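Local coordinates for methylated RNA-binding protein 1 (Saccharomyces cerevisiae S288c, PDB 4RCM), which binds N6-methyladenosine-containing RNA through its YTH domain and lowers the stability of PHO4 mRNA, so regulating phosphate metabolism after transcription, at residues I21-S24 with H28-R31; W38-F43 with R134-I139. All coordinates share one frame; numbering follows the deposited sequence. Where two conformers were deposited one is given.

Interaction 1 (I21-S24 with H28-R31). With nucleotides of chain C.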
loop_
_atom_site.group_PDB
_atom_site.type_symbol
_atom_site.label_atom_id
_atom_site.label_comp_id
_atom_site.label_asym_id
_atom_site.label_seq_id
_atom_site.Cartn_x
_atom_site.Cartn_y
_atom_site.Cartn_z
ATOM N N ILE A 21 4.162 -0.160 -1.932
ATOM C CA ILE A 21 4.298 1.276 -2.364
ATOM C C ILE A 21 5.417 1.841 -1.502
ATOM O O ILE A 21 5.374 1.703 -0.266
ATOM C CB ILE A 21 3.007 2.122 -2.178
ATOM C CG1 ILE A 21 1.866 1.595 -3.039
ATOM C CG2 ILE A 21 3.241 3.602 -2.532
ATOM C CD1 ILE A 21 2.056 1.707 -4.540
ATOM N N LYS A 22 6.442 2.434 -2.142
ATOM C CA LYS A 22 7.529 3.091 -1.358
ATOM C C LYS A 22 7.379 4.572 -1.614
ATOM O O LYS A 22 7.398 5.039 -2.790
ATOM C CB LYS A 22 8.935 2.640 -1.790
ATOM C CG LYS A 22 9.222 1.160 -1.677
ATOM C CD LYS A 22 9.112 0.644 -0.242
ATOM C CE LYS A 22 10.153 1.234 0.711
ATOM N NZ LYS A 22 10.164 0.538 2.038
ATOM N N SER A 23 7.115 5.287 -0.552
ATOM C CA SER A 23 6.976 6.739 -0.618
ATOM C C SER A 23 8.252 7.407 -0.130
ATOM O O SER A 23 8.854 6.958 0.876
ATOM C CB SER A 23 5.807 7.187 0.274
ATOM O OG SER A 23 5.810 8.588 0.415
ATOM N N SER A 24 8.628 8.492 -0.799
ATOM C CA SER A 24 9.732 9.370 -0.355
ATOM C C SER A 24 9.496 10.132 0.976
ATOM O O SER A 24 10.481 10.592 1.574
ATOM C CB SER A 24 10.092 10.360 -1.487
ATOM O OG SER A 24 10.735 9.663 -2.565
ATOM N N HIS A 28 3.663 12.722 2.029
ATOM C CA HIS A 28 2.850 12.175 0.956
ATOM C C HIS A 28 1.921 11.040 1.394
ATOM O O HIS A 28 0.854 10.944 0.863
ATOM C CB HIS A 28 3.692 11.688 -0.245
ATOM C CG HIS A 28 4.170 12.791 -1.120
ATOM N ND1 HIS A 28 4.582 12.588 -2.421
ATOM C CD2 HIS A 28 4.239 14.124 -0.902
ATOM C CE1 HIS A 28 4.920 13.744 -2.955
ATOM N NE2 HIS A 28 4.727 14.691 -2.050
ATOM N N VAL A 29 2.325 10.188 2.350
ATOM C CA VAL A 29 1.401 9.181 2.862
ATOM C C VAL A 29 0.140 9.833 3.530
ATOM O O VAL A 29 -1.031 9.401 3.309
ATOM C CB VAL A 29 2.080 8.285 3.927
ATOM C CG1 VAL A 29 1.053 7.367 4.554
ATOM C CG2 VAL A 29 3.220 7.479 3.309
ATOM N N LYS A 30 0.394 10.794 4.401
ATOM C CA LYS A 30 -0.681 11.504 5.075
ATOM C C LYS A 30 -1.647 12.154 4.103
ATOM O O LYS A 30 -2.887 12.036 4.269
ATOM C CB LYS A 30 -0.125 12.544 6.001
ATOM C CG LYS A 30 0.522 11.970 7.227
ATOM C CD LYS A 30 1.183 13.078 8.009
ATOM C CE LYS A 30 2.050 12.559 9.152
ATOM N NZ LYS A 30 1.573 12.882 10.510
ATOM N N ARG A 31 -1.087 12.823 3.103
ATOM C CA ARG A 31 -1.867 13.445 2.079
ATOM C C ARG A 31 -2.678 12.485 1.277
ATOM O O ARG A 31 -3.770 12.841 0.852
ATOM C CB ARG A 31 -0.998 14.251 1.134
ATOM C CG ARG A 31 -0.518 15.528 1.792
ATOM C CD ARG A 31 0.050 16.478 0.773
ATOM N NE ARG A 31 0.766 17.562 1.446
ATOM C CZ ARG A 31 1.633 18.377 0.845
ATOM N NH1 ARG A 31 2.237 19.314 1.556
ATOM N NH2 ARG A 31 1.913 18.256 -0.453
ATOM C C2 6MZ C 3 6.760 10.061 -3.060
ATOM C C4 6MZ C 3 7.229 8.221 -4.467
ATOM C C5 6MZ C 3 5.898 8.334 -5.079
ATOM N N9 6MZ C 3 7.822 7.171 -5.068
ATOM N N3 6MZ C 3 7.600 9.105 -3.469
ATOM N N1 6MZ C 3 5.526 10.229 -3.585
ATOM C C6 6MZ C 3 5.032 9.438 -4.565
ATOM N N6 6MZ C 3 3.810 9.635 -5.111
ATOM C C9 6MZ C 3 3.001 10.798 -4.818
ATOM N N7 6MZ C 3 5.792 7.360 -6.028
ATOM C C8 6MZ C 3 6.978 6.672 -6.006
ATOM O "O5'" 6MZ C 3 11.943 5.949 -8.601
ATOM C "C5'" 6MZ C 3 10.905 6.708 -7.934
ATOM C "C4'" 6MZ C 3 10.951 6.490 -6.415
ATOM O "O4'" 6MZ C 3 10.075 7.421 -5.745
ATOM C "C1'" 6MZ C 3 9.252 6.761 -4.749
ATOM C "C2'" 6MZ C 3 9.703 5.289 -4.792
ATOM O "O2'" 6MZ C 3 10.685 4.989 -3.763
ATOM C "C3'" 6MZ C 3 10.551 5.066 -5.994
ATOM O "O3'" 6MZ C 3 11.637 4.221 -5.524
#
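S23 meets H28 and V29 in a small, buried contact beside the methylated adenine. The hydroxyl OG of S23 rests against CB of H28 at 3.8 Å, while CB of S23 lies 4.0 Å from CG2 of V29. No hydrogen bond joins the two segments directly; what they share is 6MZ3 of chain C, the N6-methyladenosine nucleotide. H28 donates from ND1 to N1 of the base over 2.8 Å, with an N-H...N angle of 153°, and the base meets the imidazole at its edge, near the ring plane. Further round the same base, the backbone N of S24 comes within 2.9 Å of N3. The S24 side chain adds its CB, 3.4 Å from N3. On the sugar side, the carbonyl O of K22 lies 3.1 Å from C2' of the nucleotide; K22-S24 belong to the m6A site of the YTH domain.

One shell out, S23 carries OG anti to its own nitrogen (chi1 169°), which turns the hydroxyl to S25 O, its hydrogen-bond partner, and leaves only van der Waals contact with H28. The imidazole is steadied by the ring of W92, inclined to it by about 45°, and by a weak hydrogen bond between NE2 and the backbone N of E93. With NE2 in that acceptor role and ND1 donating, H28 is probably neutral here. The helix 26-35 thus leans on the end of strand 17-23, which is hydrogen-bonded to strand 61-67 through I21 and S23, the latter also reaching N68; V29 touches I67 of strand 61-67, and the side chains of S23 and H28 both reach W38 of strand 37-38.

Interaction 2 (W38-F43 with R134-I139); sequences WSSTHF and RDTQEI. With nucleotides of chain C.
S40 and D135 bring the two segments together, OG of S40 lying 2.7 Å from OD2 of D135, and the methyl CG2 of T136 closes on the same hydroxyl at 3.6 Å. This is the tight end of the contact. A water completes it, accepting from NE1 of W38 at its ring edge, donating to OD1 of D135 and hydrogen-bonding OG of S40. D135 reaches in because its CG is anti to the backbone N (chi1 -171°), and OD1 also takes the backbone N of K22. T136 turns its own OG1 back onto D135 O, within a type II turn from R134 to Q137.

The adenine of 6MZ3 of chain C lies alongside. W38 covers it with one face, N6 sitting 3.4 Å above the indole plane and offset toward the rim near CZ2, while N6 donates to S39 O over 2.6 Å at 160°. An alanine in place of W38 would probably leave one face of the methylated amine uncovered and the water without its indole donor. D135 OD2 approaches C8 of the base to 3.4 Å.

The outer side is looser: T41 touches the sugar only through CG2, 3.8 Å from C5', and a second water donates to OD2 of D135, while F43 and R134 are exposed. T41 OG1 caps the following helix at G44 N.

A methylated amine keeps a single N-H, and here S39 O takes it, so the methyl probably sits against W38, beside H28, consistent with the aromatic cage of YTH domains; the carboxylate, close to C8, probably favours the polarised C-H there.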
loop_
_atom_site.group_PDB
_atom_site.type_symbol
_atom_site.label_atom_id
_atom_site.label_comp_id
_atom_site.label_asym_id
_atom_site.label_seq_id
_atom_site.Cartn_x
_atom_site.Cartn_y
_atom_site.Cartn_z
ATOM N N TRP A 38 -3.493 8.302 -4.879
ATOM C CA TRP A 38 -2.079 8.033 -4.975
ATOM C C TRP A 38 -1.649 8.128 -6.420
ATOM O O TRP A 38 -2.468 7.984 -7.354
ATOM C CB TRP A 38 -1.709 6.653 -4.387
ATOM C CG TRP A 38 -0.214 6.466 -4.285
ATOM C CD1 TRP A 38 0.558 5.660 -5.057
ATOM C CD2 TRP A 38 0.689 7.178 -3.411
ATOM N NE1 TRP A 38 1.880 5.751 -4.665
ATOM C CE2 TRP A 38 1.990 6.690 -3.671
ATOM C CE3 TRP A 38 0.513 8.137 -2.393
ATOM C CZ2 TRP A 38 3.115 7.137 -2.970
ATOM C CZ3 TRP A 38 1.662 8.597 -1.690
ATOM C CH2 TRP A 38 2.938 8.069 -1.982
ATOM N N SER A 39 -0.379 8.485 -6.596
ATOM C CA SER A 39 0.293 8.499 -7.913
ATOM C C SER A 39 1.636 7.820 -7.720
ATOM O O SER A 39 2.374 8.148 -6.761
ATOM C CB SER A 39 0.571 9.929 -8.424
ATOM O OG SER A 39 -0.577 10.591 -8.955
ATOM N N SER A 40 1.946 6.866 -8.585
ATOM C CA SER A 40 3.317 6.271 -8.657
ATOM C C SER A 40 4.011 7.010 -9.790
ATOM O O SER A 40 3.572 8.093 -10.150
ATOM C CB SER A 40 3.287 4.757 -8.954
ATOM O OG SER A 40 4.576 4.113 -8.688
ATOM N N THR A 41 5.110 6.447 -10.308
ATOM C CA THR A 41 5.795 6.972 -11.483
ATOM C C THR A 41 4.953 6.587 -12.665
ATOM O O THR A 41 3.990 5.831 -12.498
ATOM C CB THR A 41 7.228 6.371 -11.596
ATOM O OG1 THR A 41 7.192 4.948 -11.426
ATOM C CG2 THR A 41 8.082 6.911 -10.522
ATOM N N HIS A 42 5.230 7.120 -13.860
ATOM C CA HIS A 42 4.526 6.659 -15.059
ATOM C C HIS A 42 4.571 5.124 -15.142
ATOM O O HIS A 42 3.567 4.455 -15.421
ATOM C CB HIS A 42 5.148 7.264 -16.325
ATOM C CG HIS A 42 4.446 6.876 -17.588
ATOM N ND1 HIS A 42 3.281 7.478 -18.006
ATOM C CD2 HIS A 42 4.734 5.934 -18.517
ATOM C CE1 HIS A 42 2.872 6.920 -19.132
ATOM N NE2 HIS A 42 3.742 5.982 -19.467
ATOM N N PHE A 43 5.750 4.563 -14.885
ATOM C CA PHE A 43 5.960 3.120 -15.013
ATOM C C PHE A 43 5.315 2.322 -13.899
ATOM O O PHE A 43 4.745 1.258 -14.152
ATOM C CB PHE A 43 7.447 2.797 -15.100
ATOM C CG PHE A 43 7.749 1.339 -15.351
ATOM C CD1 PHE A 43 7.653 0.811 -16.615
ATOM C CD2 PHE A 43 8.174 0.528 -14.320
ATOM C CE1 PHE A 43 7.955 -0.512 -16.841
ATOM C CE2 PHE A 43 8.481 -0.795 -14.532
ATOM C CZ PHE A 43 8.357 -1.325 -15.787
ATOM N N ARG A 134 11.268 -2.709 -3.808
ATOM C CA ARG A 134 11.160 -1.417 -4.406
ATOM C C ARG A 134 9.687 -1.115 -4.751
ATOM O O ARG A 134 8.785 -1.921 -4.490
ATOM C CB ARG A 134 12.012 -1.349 -5.690
ATOM C CG ARG A 134 13.528 -1.501 -5.512
ATOM C CD ARG A 134 14.193 -1.664 -6.881
ATOM N NE ARG A 134 13.764 -2.902 -7.558
ATOM C CZ ARG A 134 14.429 -4.060 -7.537
ATOM N NH1 ARG A 134 15.583 -4.191 -6.880
ATOM N NH2 ARG A 134 13.935 -5.105 -8.180
ATOM N N ASP A 135 9.477 0.029 -5.395
ATOM C CA ASP A 135 8.154 0.575 -5.610
ATOM C C ASP A 135 7.402 -0.231 -6.633
ATOM O O ASP A 135 7.905 -0.509 -7.740
ATOM C CB ASP A 135 8.261 2.068 -6.024
ATOM C CG ASP A 135 6.922 2.764 -6.056
ATOM O OD1 ASP A 135 6.175 2.686 -5.033
ATOM O OD2 ASP A 135 6.594 3.422 -7.079
ATOM N N THR A 136 6.193 -0.602 -6.253
ATOM C CA THR A 136 5.283 -1.506 -6.990
ATOM C C THR A 136 5.710 -2.949 -7.180
ATOM O O THR A 136 5.176 -3.657 -8.040
ATOM C CB THR A 136 4.777 -0.886 -8.325
ATOM O OG1 THR A 136 5.759 -0.984 -9.365
ATOM C CG2 THR A 136 4.406 0.565 -8.073
ATOM N N GLN A 137 6.607 -3.420 -6.312
ATOM C CA GLN A 137 6.981 -4.811 -6.279
ATOM C C GLN A 137 5.737 -5.636 -5.966
ATOM O O GLN A 137 5.076 -5.378 -4.934
ATOM C CB GLN A 137 8.025 -5.023 -5.152
ATOM C CG GLN A 137 8.274 -6.456 -4.764
ATOM C CD GLN A 137 8.817 -7.290 -5.907
ATOM O OE1 GLN A 137 8.251 -8.345 -6.250
ATOM N NE2 GLN A 137 9.919 -6.840 -6.490
ATOM N N GLU A 138 5.426 -6.608 -6.818
ATOM C CA GLU A 138 4.269 -7.507 -6.538
ATOM C C GLU A 138 4.554 -8.548 -5.483
ATOM O O GLU A 138 5.634 -9.162 -5.455
ATOM C CB GLU A 138 3.744 -8.214 -7.767
ATOM C CG GLU A 138 2.514 -9.075 -7.460
ATOM C CD GLU A 138 1.642 -9.370 -8.653
ATOM O OE1 GLU A 138 2.008 -9.046 -9.787
ATOM O OE2 GLU A 138 0.545 -9.916 -8.448
ATOM N N ILE A 139 3.551 -8.778 -4.642
ATOM C CA ILE A 139 3.655 -9.693 -3.530
ATOM C C ILE A 139 2.627 -10.857 -3.720
ATOM O O ILE A 139 1.415 -10.624 -3.797
ATOM C CB ILE A 139 3.370 -8.998 -2.189
ATOM C CG1 ILE A 139 4.295 -7.773 -1.944
ATOM C CG2 ILE A 139 3.453 -9.998 -1.055
ATOM C CD1 ILE A 139 5.772 -8.067 -1.742
ATOM C C2 6MZ C 3 6.760 10.061 -3.060
ATOM C C4 6MZ C 3 7.229 8.221 -4.467
ATOM C C5 6MZ C 3 5.898 8.334 -5.079
ATOM N N9 6MZ C 3 7.822 7.171 -5.068
ATOM N N3 6MZ C 3 7.600 9.105 -3.469
ATOM N N1 6MZ C 3 5.526 10.229 -3.585
ATOM C C6 6MZ C 3 5.032 9.438 -4.565
ATOM N N6 6MZ C 3 3.810 9.635 -5.111
ATOM C C9 6MZ C 3 3.001 10.798 -4.818
ATOM N N7 6MZ C 3 5.792 7.360 -6.028
ATOM C C8 6MZ C 3 6.978 6.672 -6.006
ATOM O "O5'" 6MZ C 3 11.943 5.949 -8.601
ATOM C "C5'" 6MZ C 3 10.905 6.708 -7.934
ATOM C "C4'" 6MZ C 3 10.951 6.490 -6.415
ATOM O "O4'" 6MZ C 3 10.075 7.421 -5.745
ATOM C "C1'" 6MZ C 3 9.252 6.761 -4.749
ATOM C "C2'" 6MZ C 3 9.703 5.289 -4.792
ATOM O "O2'" 6MZ C 3 10.685 4.989 -3.763
ATOM C "C3'" 6MZ C 3 10.551 5.066 -5.994
ATOM O "O3'" 6MZ C 3 11.637 4.221 -5.524
HETATM O O HOH W 1 4.319 4.767 -5.743
HETATM O O HOH W 2 7.935 3.625 -9.550
#

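How the interactions relate
Interactions 1 and 2 grip the same nucleotide, 6MZ3 of chain C, from different directions: residues 21-24 and 28-31 read N1 and N3, whereas 38-43 supplies the indole face over N6 and the acceptor for N6, with 134-139 beside the C8 edge. Their centres are 11 Å apart, yet they touch directly. K22 N lies 2.9 Å from D135 OD1, CG2 of I21 packs on NE1 of W38 at 3.3 Å, and H28 O lies 3.6 Å from CZ3 of W38. Strands 17-23 and 138-139 are neighbours in the central sheet. W92, assigned to the site by similarity, meets both H28 and W38, consistent with the aromatic methyl pocket of YTH domains.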